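PDB 2HUN: 336aa long hypothetical dTDP-glucose 4,6-dehydratase from Pyrococcus horikoshii, which probably acts as an NAD-dependent dTDP-glucose 4,6-dehydratase, removing water from a nucleotide-linked sugar. Local coordinates for residues A[256-261]-A[265-270]; A[193-198]-A[252-257]. All blocks are in the same frame, centred on the assembly; numbering follows the deposited sequence.

Contact 1 (A[256-261]-A[265-270]); sequences IILRLM and EELIEL
L258 meets E265, L267 and I268 with no flat side-chain group in between. The one carboxylate among these four residues, that of E265, is carried past L258 to lie beside the aliphatic part of K255, a packing contact and not a salt bridge. No aromatic ring or side-chain amide takes part, so the contact rests on aliphatic carbons and on the backbone of the turn. The forked end of L258 does most of the touching. Its CD1 reaches I268 CG1 at 3.8 Å, and the two side chains meet at a slant. The same CD1 comes to 4.1 Å from E265 CA, against the main chain at the start of the turn. The other branch, CD2, is 4.4 Å from L267 CD1, a looser touch. L258 CG lies opposite the carbonyl carbon (chi1 -60°), and this sends the fork off the helix toward the turn. The unit is a helix, short loop and strand. Helix 250-260 is followed by a short loop, and a type I turn from E265 to I268 leads into strand 268-271. The turn is closed by I268 N to E265 O at 3.1 Å. The strand pairs in parallel with strand 205-208, and L267 and E269 bond through their backbones to I205. L258 also touches I205 and A199, so its buried side chain joins the helix to this small sheet and to helix 191-200. R259 leads away from the loop and forms a salt bridge with D301 through NH2.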
ATOM      1  N   ILE A 256      -6.775  27.564  23.797  1.00 35.51           N
ATOM      2  CA  ILE A 256      -5.550  28.294  23.491  1.00 33.64           C
ATOM      3  C   ILE A 256      -5.789  29.373  22.433  1.00 32.45           C
ATOM      4  O   ILE A 256      -5.239  30.471  22.523  1.00 33.49           O
ATOM      5  CB  ILE A 256      -4.436  27.312  23.035  1.00 33.11           C
ATOM      6  CG1 ILE A 256      -3.977  26.481  24.239  1.00 34.08           C
ATOM      7  CG2 ILE A 256      -3.267  28.074  22.433  1.00 32.30           C
ATOM      8  CD1 ILE A 256      -2.967  25.404  23.912  1.00 33.95           C
ATOM      9  N   ILE A 257      -6.611  29.067  21.436  1.00 32.92           N
ATOM     10  CA  ILE A 257      -6.917  30.034  20.386  1.00 32.17           C
ATOM     11  C   ILE A 257      -7.597  31.267  20.984  1.00 33.38           C
ATOM     12  O   ILE A 257      -7.251  32.403  20.661  1.00 33.62           O
ATOM     13  CB  ILE A 257      -7.850  29.419  19.314  1.00 32.01           C
ATOM     14  CG1 ILE A 257      -7.079  28.385  18.487  1.00 30.61           C
ATOM     15  CG2 ILE A 257      -8.421  30.520  18.416  1.00 30.25           C
ATOM     16  CD1 ILE A 257      -7.921  27.667  17.457  1.00 28.76           C
ATOM     17  N   LEU A 258      -8.566  31.038  21.862  1.00 35.57           N
ATOM     18  CA  LEU A 258      -9.290  32.134  22.492  1.00 37.28           C
ATOM     19  C   LEU A 258      -8.358  32.979  23.342  1.00 38.09           C
ATOM     20  O   LEU A 258      -8.398  34.209  23.280  1.00 39.58           O
ATOM     21  CB  LEU A 258     -10.439  31.587  23.340  1.00 35.99           C
ATOM     22  CG  LEU A 258     -11.458  30.789  22.526  1.00 36.95           C
ATOM     23  CD1 LEU A 258     -12.587  30.326  23.420  1.00 38.73           C
ATOM     24  CD2 LEU A 258     -11.990  31.650  21.390  1.00 38.66           C
ATOM     25  N   ARG A 259      -7.522  32.322  24.138  1.00 38.87           N
ATOM     26  CA  ARG A 259      -6.577  33.041  24.977  1.00 39.70           C
ATOM     27  C   ARG A 259      -5.695  33.930  24.112  1.00 40.78           C
ATOM     28  O   ARG A 259      -5.546  35.121  24.380  1.00 40.60           O
ATOM     29  CB  ARG A 259      -5.699  32.060  25.767  1.00 40.32           C
ATOM     30  CG  ARG A 259      -4.410  32.683  26.290  1.00 41.48           C
ATOM     31  CD  ARG A 259      -3.704  31.785  27.298  1.00 42.85           C
ATOM     32  NE  ARG A 259      -3.234  30.521  26.730  1.00 42.65           N
ATOM     33  CZ  ARG A 259      -2.131  30.386  25.991  1.00 41.73           C
ATOM     34  NH1 ARG A 259      -1.369  31.437  25.714  1.00 41.56           N
ATOM     35  NH2 ARG A 259      -1.788  29.189  25.536  1.00 42.03           N
ATOM     36  N   LEU A 260      -5.129  33.345  23.060  1.00 42.05           N
ATOM     37  CA  LEU A 260      -4.237  34.076  22.165  1.00 42.84           C
ATOM     38  C   LEU A 260      -4.939  35.150  21.351  1.00 42.93           C
ATOM     39  O   LEU A 260      -4.290  36.004  20.746  1.00 42.76           O
ATOM     40  CB  LEU A 260      -3.496  33.097  21.248  1.00 43.33           C
ATOM     41  CG  LEU A 260      -2.512  32.190  22.002  1.00 44.43           C
ATOM     42  CD1 LEU A 260      -1.910  31.157  21.060  1.00 43.91           C
ATOM     43  CD2 LEU A 260      -1.421  33.046  22.630  1.00 44.00           C
ATOM     44  N   MET A 261      -6.267  35.103  21.331  1.00 43.59           N
ATOM     45  CA  MET A 261      -7.035  36.111  20.619  1.00 44.17           C
ATOM     46  C   MET A 261      -7.446  37.169  21.643  1.00 46.06           C
ATOM     47  O   MET A 261      -8.327  37.993  21.395  1.00 45.31           O
ATOM     48  CB  MET A 261      -8.268  35.485  19.957  1.00 42.86           C
ATOM     49  CG  MET A 261      -7.970  34.778  18.641  1.00 41.62           C
ATOM     50  SD  MET A 261      -9.436  34.079  17.838  1.00 39.52           S
ATOM     51  CE  MET A 261      -9.805  35.361  16.643  1.00 43.48           C
ATOM     52  N   GLU A 265     -13.323  32.537  27.646  1.00 57.79           N
ATOM     53  CA  GLU A 265     -13.841  31.254  27.191  1.00 57.74           C
ATOM     54  C   GLU A 265     -15.367  31.136  27.148  1.00 57.49           C
ATOM     55  O   GLU A 265     -15.904  30.031  27.040  1.00 57.22           O
ATOM     56  CB  GLU A 265     -13.268  30.130  28.059  1.00 57.43           C
ATOM     57  CG  GLU A 265     -11.744  29.971  27.962  1.00 58.32           C
ATOM     58  CD  GLU A 265     -11.250  28.812  28.797  1.00 58.52           C
ATOM     59  OE1 GLU A 265     -12.075  28.254  29.552  1.00 59.93           O
ATOM     60  OE2 GLU A 265     -10.056  28.443  28.719  1.00 58.78           O
ATOM     61  N   GLU A 266     -16.062  32.276  27.212  1.00 57.86           N
ATOM     62  CA  GLU A 266     -17.530  32.312  27.187  1.00 58.17           C
ATOM     63  C   GLU A 266     -18.126  31.746  25.902  1.00 57.41           C
ATOM     64  O   GLU A 266     -19.266  31.284  25.888  1.00 57.85           O
ATOM     65  CB  GLU A 266     -18.031  33.753  27.326  1.00 59.03           C
ATOM     66  CG  GLU A 266     -17.369  34.599  28.412  1.00 61.35           C
ATOM     67  CD  GLU A 266     -17.665  34.111  29.815  1.00 62.94           C
ATOM     68  OE1 GLU A 266     -17.310  32.954  30.130  1.00 63.80           O
ATOM     69  OE2 GLU A 266     -18.242  34.890  30.608  1.00 64.45           O
ATOM     70  N   LEU A 267     -17.351  31.806  24.824  1.00 56.50           N
ATOM     71  CA  LEU A 267     -17.779  31.328  23.514  1.00 55.22           C
ATOM     72  C   LEU A 267     -17.849  29.815  23.409  1.00 55.03           C
ATOM     73  O   LEU A 267     -18.470  29.282  22.487  1.00 54.04           O
ATOM     74  CB  LEU A 267     -16.838  31.866  22.436  1.00 53.69           C
ATOM     75  CG  LEU A 267     -16.931  33.358  22.126  1.00 52.97           C
ATOM     76  CD1 LEU A 267     -15.805  33.758  21.182  1.00 52.13           C
ATOM     77  CD2 LEU A 267     -18.289  33.655  21.511  1.00 52.53           C
ATOM     78  N   ILE A 268     -17.214  29.119  24.347  1.00 55.50           N
ATOM     79  CA  ILE A 268     -17.229  27.661  24.321  1.00 56.74           C
ATOM     80  C   ILE A 268     -18.600  27.119  24.708  1.00 58.20           C
ATOM     81  O   ILE A 268     -19.107  27.393  25.797  1.00 58.01           O
ATOM     82  CB  ILE A 268     -16.168  27.056  25.271  1.00 56.10           C
ATOM     83  CG1 ILE A 268     -14.767  27.493  24.842  1.00 56.26           C
ATOM     84  CG2 ILE A 268     -16.241  25.542  25.225  1.00 56.30           C
ATOM     85  CD1 ILE A 268     -13.655  26.925  25.709  1.00 54.78           C
ATOM     86  N   GLU A 269     -19.192  26.349  23.801  1.00 59.75           N
ATOM     87  CA  GLU A 269     -20.504  25.756  24.017  1.00 61.88           C
ATOM     88  C   GLU A 269     -20.396  24.241  23.891  1.00 62.99           C
ATOM     89  O   GLU A 269     -20.413  23.685  22.788  1.00 63.54           O
ATOM     90  CB  GLU A 269     -21.502  26.297  22.988  1.00 62.66           C
ATOM     91  CG  GLU A 269     -22.897  25.696  23.088  1.00 63.83           C
ATOM     92  CD  GLU A 269     -23.836  26.495  23.975  1.00 64.36           C
ATOM     93  OE1 GLU A 269     -23.510  27.654  24.309  1.00 64.60           O
ATOM     94  OE2 GLU A 269     -24.911  25.965  24.327  1.00 65.26           O
ATOM     95  N   LEU A 270     -20.283  23.583  25.038  1.00 64.28           N
ATOM     96  CA  LEU A 270     -20.199  22.131  24.933  1.00 65.68           C
ATOM     97  C   LEU A 270     -21.586  21.513  24.715  1.00 66.31           C
ATOM     98  O   LEU A 270     -22.502  21.674  25.511  1.00 66.40           O
ATOM     99  CB  LEU A 270     -19.597  21.594  26.234  1.00 65.49           C
ATOM    100  CG  LEU A 270     -18.619  22.575  26.899  1.00 66.22           C
ATOM    101  CD1 LEU A 270     -18.204  22.130  28.305  1.00 66.29           C
ATOM    102  CD2 LEU A 270     -17.317  22.746  26.107  1.00 66.47           C
TER

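Contact 2 (A[193-198]-A[252-257]); sequences PKTIIR and EVVKII
T195 and I257 are brought together by their first torsions. T195 OG1 is anti to the carbonyl carbon (chi1 -59°), which puts the methyl CG2 anti to the backbone N and points it into the helix interface. OG1 lies beside that N and bonds back to L191 O, one turn earlier in the same helix. In I257 the chain through CG1 runs opposite the carbonyl carbon (chi1 -71°) and stays extended, which carries CD1 across to T195. T195 CG2 is then 3.7 Å from I257 CD1 and 3.8 Å from I257 CG2, so the methyl rests against both branches. T195 CB is also close to I257 CD1, at 3.8 Å. The two side chains pass at a slant. I196 approaches I257 differently. It comes at about a right angle, with CG1 3.9 Å from I257 CG2. V254, one turn before I257, adds its CG2 at 3.9 Å from T195 OG1. This is a van der Waals contact, since the hydroxyl has its polar partner in L191. No hydrogen bond crosses the interface. The axes of the two short helical segments approach to 10.2 Å and cross at -38°, running in the same general direction. T195 and V254 have their CA atoms 6.9 Å apart. The four touching residues are all buried. I205 of strand 205-208 covers T195 and V254, and I308 of helix 300-313 lies against I196. This is apolar helix-to-helix packing around helix 250-260, in the smaller, mostly C-terminal part, whose segments alternate along the chain with the last strands of the NAD-binding Rossmann sheet, the two-part build of extended short-chain dehydrogenases/reductases.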
ATOM      1  N   PRO A 193      -8.971  27.173  11.697  1.00 33.11           N
ATOM      2  CA  PRO A 193      -9.452  28.343  10.956  1.00 33.13           C
ATOM      3  C   PRO A 193     -10.891  28.680  11.354  1.00 33.44           C
ATOM      4  O   PRO A 193     -11.223  29.836  11.606  1.00 34.11           O
ATOM      5  CB  PRO A 193      -9.355  27.895   9.499  1.00 33.54           C
ATOM      6  CG  PRO A 193      -8.198  26.939   9.521  1.00 34.62           C
ATOM      7  CD  PRO A 193      -8.479  26.136  10.775  1.00 32.74           C
ATOM      8  N   LYS A 194     -11.741  27.657  11.403  1.00 33.74           N
ATOM      9  CA  LYS A 194     -13.137  27.845  11.772  1.00 34.14           C
ATOM     10  C   LYS A 194     -13.240  28.525  13.133  1.00 35.29           C
ATOM     11  O   LYS A 194     -14.023  29.461  13.310  1.00 35.78           O
ATOM     12  CB  LYS A 194     -13.860  26.498  11.822  1.00 35.90           C
ATOM     13  CG  LYS A 194     -15.337  26.598  12.188  1.00 38.83           C
ATOM     14  CD  LYS A 194     -15.963  25.224  12.439  1.00 40.81           C
ATOM     15  CE  LYS A 194     -15.228  24.469  13.549  1.00 43.06           C
ATOM     16  NZ  LYS A 194     -15.046  25.274  14.808  1.00 44.25           N
ATOM     17  N   THR A 195     -12.449  28.054  14.093  1.00 34.38           N
ATOM     18  CA  THR A 195     -12.466  28.624  15.433  1.00 34.15           C
ATOM     19  C   THR A 195     -12.075  30.102  15.439  1.00 35.00           C
ATOM     20  O   THR A 195     -12.748  30.919  16.066  1.00 35.48           O
ATOM     21  CB  THR A 195     -11.524  27.855  16.382  1.00 33.62           C
ATOM     22  OG1 THR A 195     -11.932  26.482  16.452  1.00 32.00           O
ATOM     23  CG2 THR A 195     -11.566  28.455  17.783  1.00 33.58           C
ATOM     24  N   ILE A 196     -10.990  30.445  14.749  1.00 34.28           N
ATOM     25  CA  ILE A 196     -10.530  31.830  14.691  1.00 33.48           C
ATOM     26  C   ILE A 196     -11.593  32.729  14.063  1.00 34.41           C
ATOM     27  O   ILE A 196     -11.956  33.765  14.623  1.00 34.01           O
ATOM     28  CB  ILE A 196      -9.235  31.955  13.862  1.00 33.88           C
ATOM     29  CG1 ILE A 196      -8.092  31.212  14.561  1.00 32.95           C
ATOM     30  CG2 ILE A 196      -8.874  33.421  13.680  1.00 33.46           C
ATOM     31  CD1 ILE A 196      -6.863  31.049  13.704  1.00 33.47           C
ATOM     32  N   ILE A 197     -12.082  32.325  12.895  1.00 34.15           N
ATOM     33  CA  ILE A 197     -13.104  33.078  12.182  1.00 33.88           C
ATOM     34  C   ILE A 197     -14.355  33.312  13.036  1.00 34.87           C
ATOM     35  O   ILE A 197     -14.780  34.455  13.234  1.00 34.68           O
ATOM     36  CB  ILE A 197     -13.502  32.347  10.882  1.00 34.64           C
ATOM     37  CG1 ILE A 197     -12.339  32.412   9.885  1.00 33.87           C
ATOM     38  CG2 ILE A 197     -14.768  32.962  10.294  1.00 33.16           C
ATOM     39  CD1 ILE A 197     -12.548  31.593   8.628  1.00 32.00           C
ATOM     40  N   ARG A 198     -14.941  32.234  13.540  1.00 34.77           N
ATOM     41  CA  ARG A 198     -16.139  32.345  14.362  1.00 36.14           C
ATOM     42  C   ARG A 198     -15.931  33.188  15.619  1.00 36.62           C
ATOM     43  O   ARG A 198     -16.791  33.989  15.978  1.00 37.14           O
ATOM     44  CB  ARG A 198     -16.650  30.955  14.752  1.00 35.92           C
ATOM     45  CG  ARG A 198     -17.281  30.181  13.598  1.00 37.00           C
ATOM     46  CD  ARG A 198     -17.686  28.771  14.029  1.00 38.62           C
ATOM     47  NE  ARG A 198     -18.781  28.768  15.000  1.00 38.90           N
ATOM     48  CZ  ARG A 198     -20.065  28.909  14.685  1.00 40.34           C
ATOM     49  NH1 ARG A 198     -20.432  29.062  13.416  1.00 36.93           N
ATOM     50  NH2 ARG A 198     -20.987  28.896  15.641  1.00 38.91           N
ATOM     51  N   GLU A 252      -8.728  21.730  24.039  1.00 39.97           N
ATOM     52  CA  GLU A 252      -7.432  22.327  24.353  1.00 39.64           C
ATOM     53  C   GLU A 252      -7.039  23.339  23.290  1.00 37.90           C
ATOM     54  O   GLU A 252      -6.563  24.434  23.604  1.00 36.75           O
ATOM     55  CB  GLU A 252      -6.346  21.252  24.434  1.00 40.87           C
ATOM     56  CG  GLU A 252      -6.229  20.563  25.781  1.00 43.99           C
ATOM     57  CD  GLU A 252      -5.148  19.495  25.781  1.00 44.56           C
ATOM     58  OE1 GLU A 252      -5.270  18.531  24.992  1.00 41.88           O
ATOM     59  OE2 GLU A 252      -4.181  19.626  26.564  1.00 45.70           O
ATOM     60  N   VAL A 253      -7.225  22.957  22.030  1.00 37.37           N
ATOM     61  CA  VAL A 253      -6.894  23.827  20.910  1.00 35.40           C
ATOM     62  C   VAL A 253      -7.734  25.095  20.996  1.00 35.38           C
ATOM     63  O   VAL A 253      -7.204  26.204  20.928  1.00 34.68           O
ATOM     64  CB  VAL A 253      -7.151  23.116  19.559  1.00 34.95           C
ATOM     65  CG1 VAL A 253      -6.940  24.084  18.402  1.00 33.23           C
ATOM     66  CG2 VAL A 253      -6.210  21.920  19.421  1.00 35.79           C
ATOM     67  N   VAL A 254      -9.041  24.925  21.166  1.00 36.13           N
ATOM     68  CA  VAL A 254      -9.949  26.063  21.267  1.00 36.89           C
ATOM     69  C   VAL A 254      -9.601  26.996  22.427  1.00 36.19           C
ATOM     70  O   VAL A 254      -9.559  28.210  22.250  1.00 37.03           O
ATOM     71  CB  VAL A 254     -11.408  25.587  21.401  1.00 36.57           C
ATOM     72  CG1 VAL A 254     -12.311  26.757  21.770  1.00 38.10           C
ATOM     73  CG2 VAL A 254     -11.864  24.972  20.084  1.00 34.81           C
ATOM     74  N   LYS A 255      -9.341  26.442  23.607  1.00 36.80           N
ATOM     75  CA  LYS A 255      -8.989  27.271  24.759  1.00 37.50           C
ATOM     76  C   LYS A 255      -7.756  28.129  24.491  1.00 36.75           C
ATOM     77  O   LYS A 255      -7.691  29.283  24.913  1.00 38.33           O
ATOM     78  CB  LYS A 255      -8.733  26.408  26.001  1.00 40.80           C
ATOM     79  CG  LYS A 255      -9.988  26.017  26.781  1.00 43.66           C
ATOM     80  CD  LYS A 255      -9.633  25.199  28.020  1.00 46.05           C
ATOM     81  CE  LYS A 255     -10.867  24.578  28.656  1.00 47.22           C
ATOM     82  NZ  LYS A 255     -10.519  23.761  29.852  1.00 49.04           N
ATOM     83  N   ILE A 256      -6.775  27.564  23.797  1.00 35.51           N
ATOM     84  CA  ILE A 256      -5.550  28.294  23.491  1.00 33.64           C
ATOM     85  C   ILE A 256      -5.789  29.373  22.433  1.00 32.45           C
ATOM     86  O   ILE A 256      -5.239  30.471  22.523  1.00 33.49           O
ATOM     87  CB  ILE A 256      -4.436  27.312  23.035  1.00 33.11           C
ATOM     88  CG1 ILE A 256      -3.977  26.481  24.239  1.00 34.08           C
ATOM     89  CG2 ILE A 256      -3.267  28.074  22.433  1.00 32.30           C
ATOM     90  CD1 ILE A 256      -2.967  25.404  23.912  1.00 33.95           C
ATOM     91  N   ILE A 257      -6.611  29.067  21.436  1.00 32.92           N
ATOM     92  CA  ILE A 257      -6.917  30.034  20.386  1.00 32.17           C
ATOM     93  C   ILE A 257      -7.597  31.267  20.984  1.00 33.38           C
ATOM     94  O   ILE A 257      -7.251  32.403  20.661  1.00 33.62           O
ATOM     95  CB  ILE A 257      -7.850  29.419  19.314  1.00 32.01           C
ATOM     96  CG1 ILE A 257      -7.079  28.385  18.487  1.00 30.61           C
ATOM     97  CG2 ILE A 257      -8.421  30.520  18.416  1.00 30.25           C
ATOM     98  CD1 ILE A 257      -7.921  27.667  17.457  1.00 28.76           C
TER

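How the contacts relate
Both contacts use helix 250-260. Their ranges share I257, which touches only in contact 2; L258 carries contact 1. Contact 2 is the core one: its touching residues are all buried, and it ties together two helices far apart in sequence. Contact 1 lies farther from the chain centre and is partly buried. It is local, joining the end of the helix to the turn and strand that follow. Neither has a hydrogen bond across it, but contact 1 includes the exposed E265, while contact 2 takes in a threonine whose hydroxyl is held within its own helix. The two meet where I268 reaches V254 and K255, and where M261 reaches I196. I205 packs against residues of both.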